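Putative polyphosphate kinase 2 (Pseudomonas aeruginosa PAO1, PDB 3CZP) uses inorganic polyphosphate as donor to convert AMP to ADP and, less efficiently, GMP to GDP, with magnesium, as a homodimer whose subunits each carry two fused PPK2 domains. Local coordinates at residues 91-96 / 111-116; 130-135 / 200-205; 151-156 / 190-195. All coordinates share one frame; numbering follows the deposited sequence.

Contact 1 of 3, residues 91-96 / 111-116; sequences WRFWRR and YSQMLY. With ACT (acetate ion), chain F.
The F93 ring meets the amide of Q113 at its rim: OE1 of Q113 lies in the plane of the ring, 3.5 Å from F93 CZ, while CG of the neighbouring R92 lies over the centre of one ring face. Ring and amide planes are turned 66° apart. The position of OE1 at the rim is consistent with a weak, favourable approach to the C-H edge. The other branch of the amide, NE2, comes 3.6 Å from R92 NH1. Guanidinium and amide planes stand 83° apart here, and the two nitrogens simply pack. Q113 spans the gap because its chain runs extended beyond CG, its amide meeting F93 and R92, which come from the opposite direction, across backbones whose nearest CA atoms, those of F93 and Q113, are 11.9 Å apart. The contact thus joins the short helix 91-96 to helix 110-119 within the first PPK2 domain, a P-loop-type fold in which strand 103-107 comes between the two helices in the chain. F77 and W110 add edge-to-face neighbours to the F93 ring. Away from Q113, R96 grips one acetate oxygen with both NH1 and NH2, each at 3.1 Å and with N-H...O angles of 148°; that oxygen lies at the guanidinium edge, in its plane. The acetate probably came from the crystallisation liquor. R95, whose guanidinium has W91 CH2 over its centre, forms salt bridges with E84 and with E83 of the second subunit.

Contact 2 of 3, residues 130-135 / 200-205; sequences QAIDAA and LRRTSR
Helix 125-144 passes helix 186-203 near the latter's C-terminal end, I132 and R202 being the closest pair with CA atoms 7.3 Å apart, and S204 is the first residue to leave helical geometry. I132 fills the interface with one methyl branch: its CG2 touches R202 CB at 3.6 Å and T203 CG2 at 3.8 Å. That methyl stands opposite the backbone N about the first torsion, while CG1 (chi1 -68°) turns beside it, and the isoleucine crosses both partners at about a right angle. The R202 chain, extended from CG to NE, runs on past I132, with CD also near CG2, and carries the guanidinium to the margin of the contact. There a water bridges the helices, donating to D133 OD1 at 2.6 Å and accepting from R202 NH2 at 3.0 Å. The charged atoms themselves remain 5.4 Å apart, D133 OD1 to R202 NH2. T203 sends its methyl across to I132, whereas its hydroxyl OG1 hydrogen-bonds to V199 O one turn back in the same helix and to W210 NE1 of strand 210-214. Beyond the helix end, R205 turns back to pair with E136 of helix 125-144 in a salt bridge. Chemically, the contact divides in two: a buried apolar centre of methyl and methylene groups without a direct hydrogen bond, and a polar margin where opposite charges are probably linked through water.

Contact 3 of 3, residues 151-156 / 190-195; sequences KFWFHL and DRFVHY
W153, on strand 148-155, is the first residue of 151-156 to reach across, its six-membered ring meeting F192 of the helix. CH2 of W153 comes 3.4 Å from F192 CE2, with CZ2 of W153 next at 3.9 Å from the same CE2. The ring centroids lie 5.6 Å apart and the planes are inclined by 34°, an oblique meeting in which the two side chains run antiparallel past one another. With CG opposite the backbone N in each (chi1 176° in W153 and -161° in F192), both rings are directed into the gap. This is a helix covering one face of a parallel sheet, as in the P-loop fold: strand 148-155 lies between 44-50 and 210-214, and helix 186-203 packs over it, F192 also meeting W183 edge-to-face and L115 of helix 110-119. Two residues on, H155 continues the contact. Its CE1 meets V193 CG1 at 4.1 Å, the methyl approaching the imidazole at its edge, near the ring plane. Within the strand, W153 NE1 gives a weak hydrogen bond of 3.3 Å to H155 ND1, while H155 NE2 is held by E8, and F4 stacks on the rings of both W153 and H155.

In the fold
All three contacts belong to the first PPK2 domain, which seems to be catalytically inactive and might be responsible for dimerization. Contact 1 closes before contact 2 opens, whereas both segments of contact 3 fall between those of contact 2. The centres of contact 1 and contact 2 are about 13 Å apart. Contact 2 and contact 3 have centres about 14 Å apart. Between the centres of contact 1 and contact 3 the separation is about 17 Å. Contacts 2 and 3 share helix 186-203, and helix 110-119, the second helix of contact 1, reaches both: M114 packs on I132, L115 on W153. At their junction K151 NZ meets T203 O and Y111 OH. Four helices and strand 148-155 of the five-stranded parallel sheet are thereby joined.

Contact 1 of 3, residues 91-96 / 111-116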
loop_
_atom_site.group_PDB
_atom_site.type_symbol
_atom_site.label_atom_id
_atom_site.label_comp_id
_atom_site.label_asym_id
_atom_site.label_seq_id
_atom_site.Cartn_x
_atom_site.Cartn_y
_atom_site.Cartn_z
ATOM N N TRP A 91 6.035 9.434 7.785
ATOM C CA TRP A 91 5.607 8.428 6.817
ATOM C C TRP A 91 4.433 7.593 7.312
ATOM O O TRP A 91 3.509 7.303 6.575
ATOM C CB TRP A 91 6.812 7.546 6.487
ATOM C CG TRP A 91 6.562 6.508 5.428
ATOM C CD1 TRP A 91 6.670 6.667 4.056
ATOM C CD2 TRP A 91 6.227 5.147 5.651
ATOM N NE1 TRP A 91 6.376 5.481 3.435
ATOM C CE2 TRP A 91 6.113 4.532 4.390
ATOM C CE3 TRP A 91 6.098 4.368 6.790
ATOM C CZ2 TRP A 91 5.823 3.175 4.254
ATOM C CZ3 TRP A 91 5.782 3.044 6.662
ATOM C CH2 TRP A 91 5.648 2.448 5.414
ATOM N N ARG A 92 4.494 7.149 8.550
ATOM C CA ARG A 92 3.475 6.283 9.066
ATOM C C ARG A 92 2.110 6.923 9.153
ATOM O O ARG A 92 1.080 6.213 9.137
ATOM C CB ARG A 92 3.840 5.843 10.450
ATOM C CG ARG A 92 3.818 6.927 11.439
ATOM C CD ARG A 92 4.265 6.380 12.810
ATOM N NE ARG A 92 5.715 6.286 12.799
ATOM C CZ ARG A 92 6.459 5.955 13.846
ATOM N NH1 ARG A 92 5.900 5.667 15.021
ATOM N NH2 ARG A 92 7.772 5.964 13.722
ATOM N N PHE A 93 2.066 8.247 9.338
ATOM C CA PHE A 93 0.786 8.950 9.299
ATOM C C PHE A 93 0.284 9.064 7.861
ATOM O O PHE A 93 -0.915 8.842 7.537
ATOM C CB PHE A 93 0.943 10.340 9.915
ATOM C CG PHE A 93 1.388 10.302 11.339
ATOM C CD1 PHE A 93 0.642 9.614 12.283
ATOM C CD2 PHE A 93 2.526 10.942 11.740
ATOM C CE1 PHE A 93 1.042 9.546 13.575
ATOM C CE2 PHE A 93 2.920 10.878 13.073
ATOM C CZ PHE A 93 2.161 10.165 13.965
ATOM N N TRP A 94 1.165 9.401 6.957
ATOM C CA TRP A 94 0.758 9.488 5.511
ATOM C C TRP A 94 0.172 8.168 5.021
ATOM O O TRP A 94 -0.837 8.132 4.290
ATOM C CB TRP A 94 1.969 9.840 4.612
ATOM C CG TRP A 94 2.430 11.298 4.655
ATOM C CD1 TRP A 94 3.399 11.822 5.439
ATOM C CD2 TRP A 94 1.895 12.384 3.895
ATOM N NE1 TRP A 94 3.503 13.188 5.213
ATOM C CE2 TRP A 94 2.570 13.553 4.283
ATOM C CE3 TRP A 94 0.879 12.483 2.962
ATOM C CZ2 TRP A 94 2.311 14.810 3.706
ATOM C CZ3 TRP A 94 0.626 13.749 2.387
ATOM C CH2 TRP A 94 1.343 14.875 2.768
ATOM N N ARG A 95 0.771 7.070 5.472
ATOM C CA ARG A 95 0.376 5.746 5.094
ATOM C C ARG A 95 -1.084 5.453 5.469
ATOM O O ARG A 95 -1.784 4.685 4.752
ATOM C CB ARG A 95 1.341 4.689 5.678
ATOM C CG ARG A 95 0.837 3.305 5.507
ATOM C CD ARG A 95 1.806 2.226 5.344
ATOM N NE ARG A 95 2.254 1.706 6.605
ATOM C CZ ARG A 95 2.895 0.556 6.742
ATOM N NH1 ARG A 95 3.112 -0.254 5.722
ATOM N NH2 ARG A 95 3.280 0.188 7.937
ATOM N N ARG A 96 -1.566 6.045 6.567
ATOM C CA ARG A 96 -2.938 5.769 7.063
ATOM C C ARG A 96 -3.944 6.859 6.823
ATOM O O ARG A 96 -5.081 6.772 7.316
ATOM C CB ARG A 96 -2.960 5.473 8.573
ATOM C CG ARG A 96 -2.048 4.376 9.064
ATOM C CD ARG A 96 -2.215 3.127 8.280
ATOM N NE ARG A 96 -1.250 2.125 8.772
ATOM C CZ ARG A 96 -0.986 0.930 8.199
ATOM N NH1 ARG A 96 -1.593 0.543 7.061
ATOM N NH2 ARG A 96 -0.116 0.088 8.797
ATOM N N TYR A 111 0.450 14.645 18.142
ATOM C CA TYR A 111 0.336 15.314 19.435
ATOM C C TYR A 111 0.651 14.456 20.635
ATOM O O TYR A 111 1.392 14.889 21.519
ATOM C CB TYR A 111 -1.042 15.925 19.578
ATOM C CG TYR A 111 -1.296 16.969 18.550
ATOM C CD1 TYR A 111 -0.538 18.142 18.534
ATOM C CD2 TYR A 111 -2.240 16.802 17.582
ATOM C CE1 TYR A 111 -0.731 19.115 17.594
ATOM C CE2 TYR A 111 -2.436 17.765 16.627
ATOM C CZ TYR A 111 -1.694 18.960 16.665
ATOM O OH TYR A 111 -1.888 19.959 15.698
ATOM N N SER A 112 0.128 13.239 20.672
ATOM C CA SER A 112 0.454 12.291 21.734
ATOM C C SER A 112 1.950 12.062 21.729
ATOM O O SER A 112 2.583 12.061 22.755
ATOM C CB SER A 112 -0.261 10.946 21.566
ATOM O OG SER A 112 -1.579 11.116 21.082
ATOM N N GLN A 113 2.521 11.848 20.552
ATOM C CA GLN A 113 3.952 11.647 20.448
ATOM C C GLN A 113 4.772 12.792 21.054
ATOM O O GLN A 113 5.591 12.541 21.957
ATOM C CB GLN A 113 4.344 11.413 18.988
ATOM C CG GLN A 113 3.798 10.083 18.380
ATOM C CD GLN A 113 4.408 9.792 17.029
ATOM O OE1 GLN A 113 4.729 10.715 16.279
ATOM N NE2 GLN A 113 4.533 8.501 16.689
HETATM N N MSE A 114 4.545 14.035 20.601
HETATM C CA MSE A 114 5.307 15.214 21.115
HETATM C C MSE A 114 5.067 15.560 22.621
HETATM O O MSE A 114 6.000 15.893 23.331
HETATM C CB MSE A 114 5.087 16.424 20.189
HETATM C CG MSE A 114 3.851 17.190 20.403
HETATM SE SE MSE A 114 3.557 18.636 19.159
HETATM C CE MSE A 114 3.279 17.650 17.427
ATOM N N LEU A 115 3.829 15.395 23.116
ATOM C CA LEU A 115 3.501 15.645 24.519
ATOM C C LEU A 115 4.127 14.601 25.392
ATOM O O LEU A 115 4.730 14.913 26.409
ATOM C CB LEU A 115 1.976 15.669 24.740
ATOM C CG LEU A 115 1.334 16.922 24.168
ATOM C CD1 LEU A 115 -0.192 16.774 24.178
ATOM C CD2 LEU A 115 1.767 18.175 24.954
ATOM N N TYR A 116 3.992 13.337 25.008
ATOM C CA TYR A 116 4.638 12.269 25.792
ATOM C C TYR A 116 6.153 12.484 25.848
ATOM O O TYR A 116 6.769 12.397 26.917
ATOM C CB TYR A 116 4.252 10.916 25.217
ATOM C CG TYR A 116 5.047 9.757 25.768
ATOM C CD1 TYR A 116 4.754 9.200 27.030
ATOM C CD2 TYR A 116 6.133 9.226 25.041
ATOM C CE1 TYR A 116 5.516 8.124 27.532
ATOM C CE2 TYR A 116 6.908 8.166 25.540
ATOM C CZ TYR A 116 6.594 7.620 26.775
ATOM O OH TYR A 116 7.338 6.553 27.231
HETATM C C ACT F . 0.242 -3.079 6.216
HETATM O O ACT F . -0.515 -2.404 6.920
HETATM O OXT ACT F . 0.994 -3.823 6.861
HETATM C CH3 ACT F . 0.253 -2.996 4.725
#

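Contact 2 of 3, residues 130-135 / 200-205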
loop_
_atom_site.group_PDB
_atom_site.type_symbol
_atom_site.label_atom_id
_atom_site.label_comp_id
_atom_site.label_asym_id
_atom_site.label_seq_id
_atom_site.Cartn_x
_atom_site.Cartn_y
_atom_site.Cartn_z
ATOM N N GLN A 130 9.596 22.715 17.557
ATOM C CA GLN A 130 9.775 22.319 16.153
ATOM C C GLN A 130 8.679 21.375 15.705
ATOM O O GLN A 130 8.178 21.554 14.634
ATOM C CB GLN A 130 11.154 21.725 15.910
ATOM C CG GLN A 130 12.254 22.825 16.030
ATOM C CD GLN A 130 13.638 22.269 16.078
ATOM O OE1 GLN A 130 13.903 21.235 15.488
ATOM N NE2 GLN A 130 14.543 22.966 16.762
ATOM N N ALA A 131 8.352 20.393 16.550
ATOM C CA ALA A 131 7.284 19.454 16.378
ATOM C C ALA A 131 5.961 20.161 16.280
ATOM O O ALA A 131 5.114 19.811 15.454
ATOM C CB ALA A 131 7.259 18.431 17.551
ATOM N N ILE A 132 5.779 21.167 17.117
ATOM C CA ILE A 132 4.579 21.967 17.058
ATOM C C ILE A 132 4.452 22.595 15.708
ATOM O O ILE A 132 3.391 22.482 15.090
ATOM C CB ILE A 132 4.487 23.072 18.166
ATOM C CG1 ILE A 132 4.328 22.410 19.531
ATOM C CG2 ILE A 132 3.294 23.985 17.889
ATOM C CD1 ILE A 132 4.394 23.378 20.744
ATOM N N ASP A 133 5.493 23.294 15.258
ATOM C CA ASP A 133 5.425 23.990 13.953
ATOM C C ASP A 133 5.225 23.008 12.785
ATOM O O ASP A 133 4.472 23.294 11.839
ATOM C CB ASP A 133 6.686 24.810 13.688
ATOM C CG ASP A 133 6.857 25.994 14.627
ATOM O OD1 ASP A 133 5.878 26.451 15.297
ATOM O OD2 ASP A 133 8.028 26.454 14.721
ATOM N N ALA A 134 5.903 21.874 12.823
ATOM C CA ALA A 134 5.718 20.798 11.791
ATOM C C ALA A 134 4.261 20.293 11.699
ATOM O O ALA A 134 3.786 19.987 10.616
ATOM C CB ALA A 134 6.720 19.573 12.031
ATOM N N ALA A 135 3.574 20.242 12.828
ATOM C CA ALA A 135 2.212 19.823 12.890
ATOM C C ALA A 135 1.350 20.901 12.237
ATOM O O ALA A 135 0.495 20.589 11.378
ATOM C CB ALA A 135 1.776 19.589 14.353
ATOM N N LEU A 200 -1.842 23.506 21.985
ATOM C CA LEU A 200 -3.175 23.887 21.557
ATOM C C LEU A 200 -3.276 25.348 21.064
ATOM O O LEU A 200 -3.840 25.610 20.011
ATOM C CB LEU A 200 -4.216 23.588 22.682
ATOM C CG LEU A 200 -4.890 22.195 22.544
ATOM C CD1 LEU A 200 -3.876 21.011 22.503
ATOM C CD2 LEU A 200 -5.897 22.029 23.671
ATOM N N ARG A 201 -2.665 26.288 21.768
ATOM C CA ARG A 201 -2.646 27.663 21.326
ATOM C C ARG A 201 -2.053 27.820 19.935
ATOM O O ARG A 201 -2.561 28.603 19.086
ATOM C CB ARG A 201 -1.892 28.511 22.371
ATOM C CG ARG A 201 -1.491 29.947 21.956
ATOM C CD ARG A 201 -2.712 30.880 21.781
ATOM N NE ARG A 201 -2.243 32.192 21.342
ATOM C CZ ARG A 201 -1.910 33.181 22.151
ATOM N NH1 ARG A 201 -1.474 34.331 21.621
ATOM N NH2 ARG A 201 -1.997 33.003 23.483
ATOM N N ARG A 202 -0.961 27.108 19.690
ATOM C CA ARG A 202 -0.199 27.255 18.466
ATOM C C ARG A 202 -0.801 26.539 17.242
ATOM O O ARG A 202 -0.506 26.881 16.101
ATOM C CB ARG A 202 1.253 26.796 18.716
ATOM C CG ARG A 202 1.915 27.601 19.798
ATOM C CD ARG A 202 3.381 27.396 19.907
ATOM N NE ARG A 202 3.950 28.143 21.030
ATOM C CZ ARG A 202 5.233 28.139 21.351
ATOM N NH1 ARG A 202 5.644 28.852 22.403
ATOM N NH2 ARG A 202 6.106 27.440 20.640
ATOM N N THR A 203 -1.631 25.540 17.487
ATOM C CA THR A 203 -2.141 24.686 16.421
ATOM C C THR A 203 -3.641 24.757 16.264
ATOM O O THR A 203 -4.215 24.034 15.432
ATOM C CB THR A 203 -1.701 23.229 16.629
ATOM O OG1 THR A 203 -2.244 22.765 17.858
ATOM C CG2 THR A 203 -0.146 23.130 16.598
ATOM N N SER A 204 -4.287 25.594 17.043
ATOM C CA SER A 204 -5.700 25.851 16.834
ATOM C C SER A 204 -5.841 26.950 15.783
ATOM O O SER A 204 -5.473 28.055 16.009
ATOM C CB SER A 204 -6.401 26.255 18.129
ATOM O OG SER A 204 -7.808 26.010 17.957
ATOM N N ARG A 205 -6.398 26.619 14.638
ATOM C CA ARG A 205 -6.522 27.522 13.497
ATOM C C ARG A 205 -7.971 27.569 13.094
ATOM O O ARG A 205 -8.769 26.676 13.460
ATOM C CB ARG A 205 -5.699 27.010 12.309
ATOM C CG ARG A 205 -4.249 27.043 12.529
ATOM C CD ARG A 205 -3.788 28.458 12.370
ATOM N NE ARG A 205 -2.358 28.591 12.563
ATOM C CZ ARG A 205 -1.765 28.741 13.732
ATOM N NH1 ARG A 205 -2.482 28.811 14.827
ATOM N NH2 ARG A 205 -0.455 28.883 13.777
HETATM O O HOH W 1 6.347 26.245 17.857
#

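Contact 3 of 3, residues 151-156 / 190-195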
loop_
_atom_site.group_PDB
_atom_site.type_symbol
_atom_site.label_atom_id
_atom_site.label_comp_id
_atom_site.label_asym_id
_atom_site.label_seq_id
_atom_site.Cartn_x
_atom_site.Cartn_y
_atom_site.Cartn_z
ATOM N N LYS A 151 -10.013 18.324 15.692
ATOM C CA LYS A 151 -9.141 17.922 16.807
ATOM C C LYS A 151 -9.880 18.074 18.172
ATOM O O LYS A 151 -10.295 19.161 18.554
ATOM C CB LYS A 151 -7.847 18.725 16.809
ATOM C CG LYS A 151 -7.167 18.825 15.457
ATOM C CD LYS A 151 -5.877 19.504 15.574
ATOM C CE LYS A 151 -5.942 20.940 15.069
ATOM N NZ LYS A 151 -4.690 21.452 15.358
ATOM N N PHE A 152 -9.983 16.982 18.916
ATOM C CA PHE A 152 -10.700 16.998 20.152
ATOM C C PHE A 152 -9.748 16.712 21.265
ATOM O O PHE A 152 -9.009 15.707 21.248
ATOM C CB PHE A 152 -11.877 16.002 20.174
ATOM C CG PHE A 152 -12.956 16.312 19.216
ATOM C CD1 PHE A 152 -13.916 17.276 19.486
ATOM C CD2 PHE A 152 -13.056 15.598 18.025
ATOM C CE1 PHE A 152 -14.925 17.526 18.559
ATOM C CE2 PHE A 152 -14.091 15.821 17.125
ATOM C CZ PHE A 152 -14.991 16.778 17.369
ATOM N N TRP A 153 -9.785 17.600 22.240
ATOM C CA TRP A 153 -9.094 17.438 23.493
ATOM C C TRP A 153 -10.105 17.183 24.612
ATOM O O TRP A 153 -10.840 18.070 25.018
ATOM C CB TRP A 153 -8.263 18.699 23.801
ATOM C CG TRP A 153 -7.565 18.657 25.162
ATOM C CD1 TRP A 153 -8.135 18.819 26.367
ATOM C CD2 TRP A 153 -6.182 18.442 25.401
ATOM N NE1 TRP A 153 -7.205 18.675 27.368
ATOM C CE2 TRP A 153 -5.989 18.457 26.787
ATOM C CE3 TRP A 153 -5.082 18.218 24.576
ATOM C CZ2 TRP A 153 -4.743 18.327 27.356
ATOM C CZ3 TRP A 153 -3.837 18.059 25.164
ATOM C CH2 TRP A 153 -3.683 18.118 26.513
ATOM N N PHE A 154 -10.120 15.948 25.090
ATOM C CA PHE A 154 -10.949 15.492 26.181
ATOM C C PHE A 154 -10.297 15.870 27.504
ATOM O O PHE A 154 -9.154 15.445 27.787
ATOM C CB PHE A 154 -11.123 13.969 26.094
ATOM C CG PHE A 154 -11.971 13.536 24.923
ATOM C CD1 PHE A 154 -13.309 13.206 25.093
ATOM C CD2 PHE A 154 -11.457 13.549 23.626
ATOM C CE1 PHE A 154 -14.101 12.880 24.006
ATOM C CE2 PHE A 154 -12.255 13.168 22.533
ATOM C CZ PHE A 154 -13.552 12.845 22.725
ATOM N N HIS A 155 -10.991 16.685 28.296
ATOM C CA HIS A 155 -10.394 17.280 29.468
ATOM C C HIS A 155 -10.978 16.790 30.790
ATOM O O HIS A 155 -12.176 16.589 30.902
ATOM C CB HIS A 155 -10.591 18.790 29.447
ATOM C CG HIS A 155 -9.712 19.491 30.415
ATOM N ND1 HIS A 155 -8.340 19.360 30.397
ATOM C CD2 HIS A 155 -10.003 20.292 31.467
ATOM C CE1 HIS A 155 -7.824 20.082 31.373
ATOM N NE2 HIS A 155 -8.814 20.647 32.041
ATOM N N LEU A 156 -10.111 16.704 31.809
ATOM C CA LEU A 156 -10.536 16.679 33.193
ATOM C C LEU A 156 -9.629 17.615 33.929
ATOM O O LEU A 156 -8.481 17.812 33.549
ATOM C CB LEU A 156 -10.429 15.278 33.809
ATOM C CG LEU A 156 -11.266 14.094 33.295
ATOM C CD1 LEU A 156 -10.754 12.781 33.946
ATOM C CD2 LEU A 156 -12.766 14.327 33.521
ATOM N N ASP A 190 0.144 18.031 35.750
ATOM C CA ASP A 190 0.551 19.427 35.709
ATOM C C ASP A 190 1.395 19.720 34.470
ATOM O O ASP A 190 1.210 20.751 33.830
ATOM C CB ASP A 190 1.314 19.804 36.984
ATOM C CG ASP A 190 0.419 19.804 38.225
ATOM O OD1 ASP A 190 -0.802 19.528 38.122
ATOM O OD2 ASP A 190 0.954 20.037 39.321
ATOM N N ARG A 191 2.303 18.831 34.121
ATOM C CA ARG A 191 3.171 19.097 32.977
ATOM C C ARG A 191 2.485 18.860 31.678
ATOM O O ARG A 191 2.678 19.617 30.738
ATOM C CB ARG A 191 4.481 18.294 33.047
ATOM C CG ARG A 191 5.270 18.640 34.282
ATOM C CD ARG A 191 6.541 17.823 34.376
ATOM N NE ARG A 191 7.385 18.121 33.223
ATOM C CZ ARG A 191 8.266 17.292 32.677
ATOM N NH1 ARG A 191 8.994 17.684 31.616
ATOM N NH2 ARG A 191 8.403 16.069 33.193
ATOM N N PHE A 192 1.661 17.813 31.625
ATOM C CA PHE A 192 0.886 17.517 30.457
ATOM C C PHE A 192 -0.006 18.699 30.026
ATOM O O PHE A 192 -0.107 19.024 28.810
ATOM C CB PHE A 192 -0.002 16.325 30.732
ATOM C CG PHE A 192 -0.504 15.670 29.497
ATOM C CD1 PHE A 192 0.313 14.800 28.798
ATOM C CD2 PHE A 192 -1.797 15.953 29.013
ATOM C CE1 PHE A 192 -0.150 14.189 27.659
ATOM C CE2 PHE A 192 -2.269 15.352 27.891
ATOM C CZ PHE A 192 -1.454 14.452 27.199
ATOM N N VAL A 193 -0.657 19.306 31.009
ATOM C CA VAL A 193 -1.577 20.388 30.719
ATOM C C VAL A 193 -0.810 21.672 30.426
ATOM O O VAL A 193 -1.279 22.485 29.652
ATOM C CB VAL A 193 -2.671 20.615 31.794
ATOM C CG1 VAL A 193 -3.744 19.450 31.766
ATOM C CG2 VAL A 193 -2.074 20.859 33.169
ATOM N N HIS A 194 0.355 21.861 31.039
ATOM C CA HIS A 194 1.256 23.003 30.726
ATOM C C HIS A 194 1.699 22.987 29.274
ATOM O O HIS A 194 1.541 23.958 28.512
ATOM C CB HIS A 194 2.459 23.000 31.692
ATOM C CG HIS A 194 3.576 23.906 31.296
ATOM N ND1 HIS A 194 3.562 25.260 31.540
ATOM C CD2 HIS A 194 4.761 23.639 30.693
ATOM C CE1 HIS A 194 4.694 25.792 31.099
ATOM N NE2 HIS A 194 5.449 24.822 30.603
ATOM N N TYR A 195 2.205 21.847 28.839
ATOM C CA TYR A 195 2.581 21.705 27.439
ATOM C C TYR A 195 1.364 21.645 26.494
ATOM O O TYR A 195 1.423 22.195 25.384
ATOM C CB TYR A 195 3.518 20.504 27.234
ATOM C CG TYR A 195 4.860 20.729 27.860
ATOM C CD1 TYR A 195 5.680 21.779 27.414
ATOM C CD2 TYR A 195 5.325 19.917 28.901
ATOM C CE1 TYR A 195 6.930 22.020 28.004
ATOM C CE2 TYR A 195 6.554 20.161 29.484
ATOM C CZ TYR A 195 7.345 21.182 29.020
ATOM O OH TYR A 195 8.537 21.410 29.584
#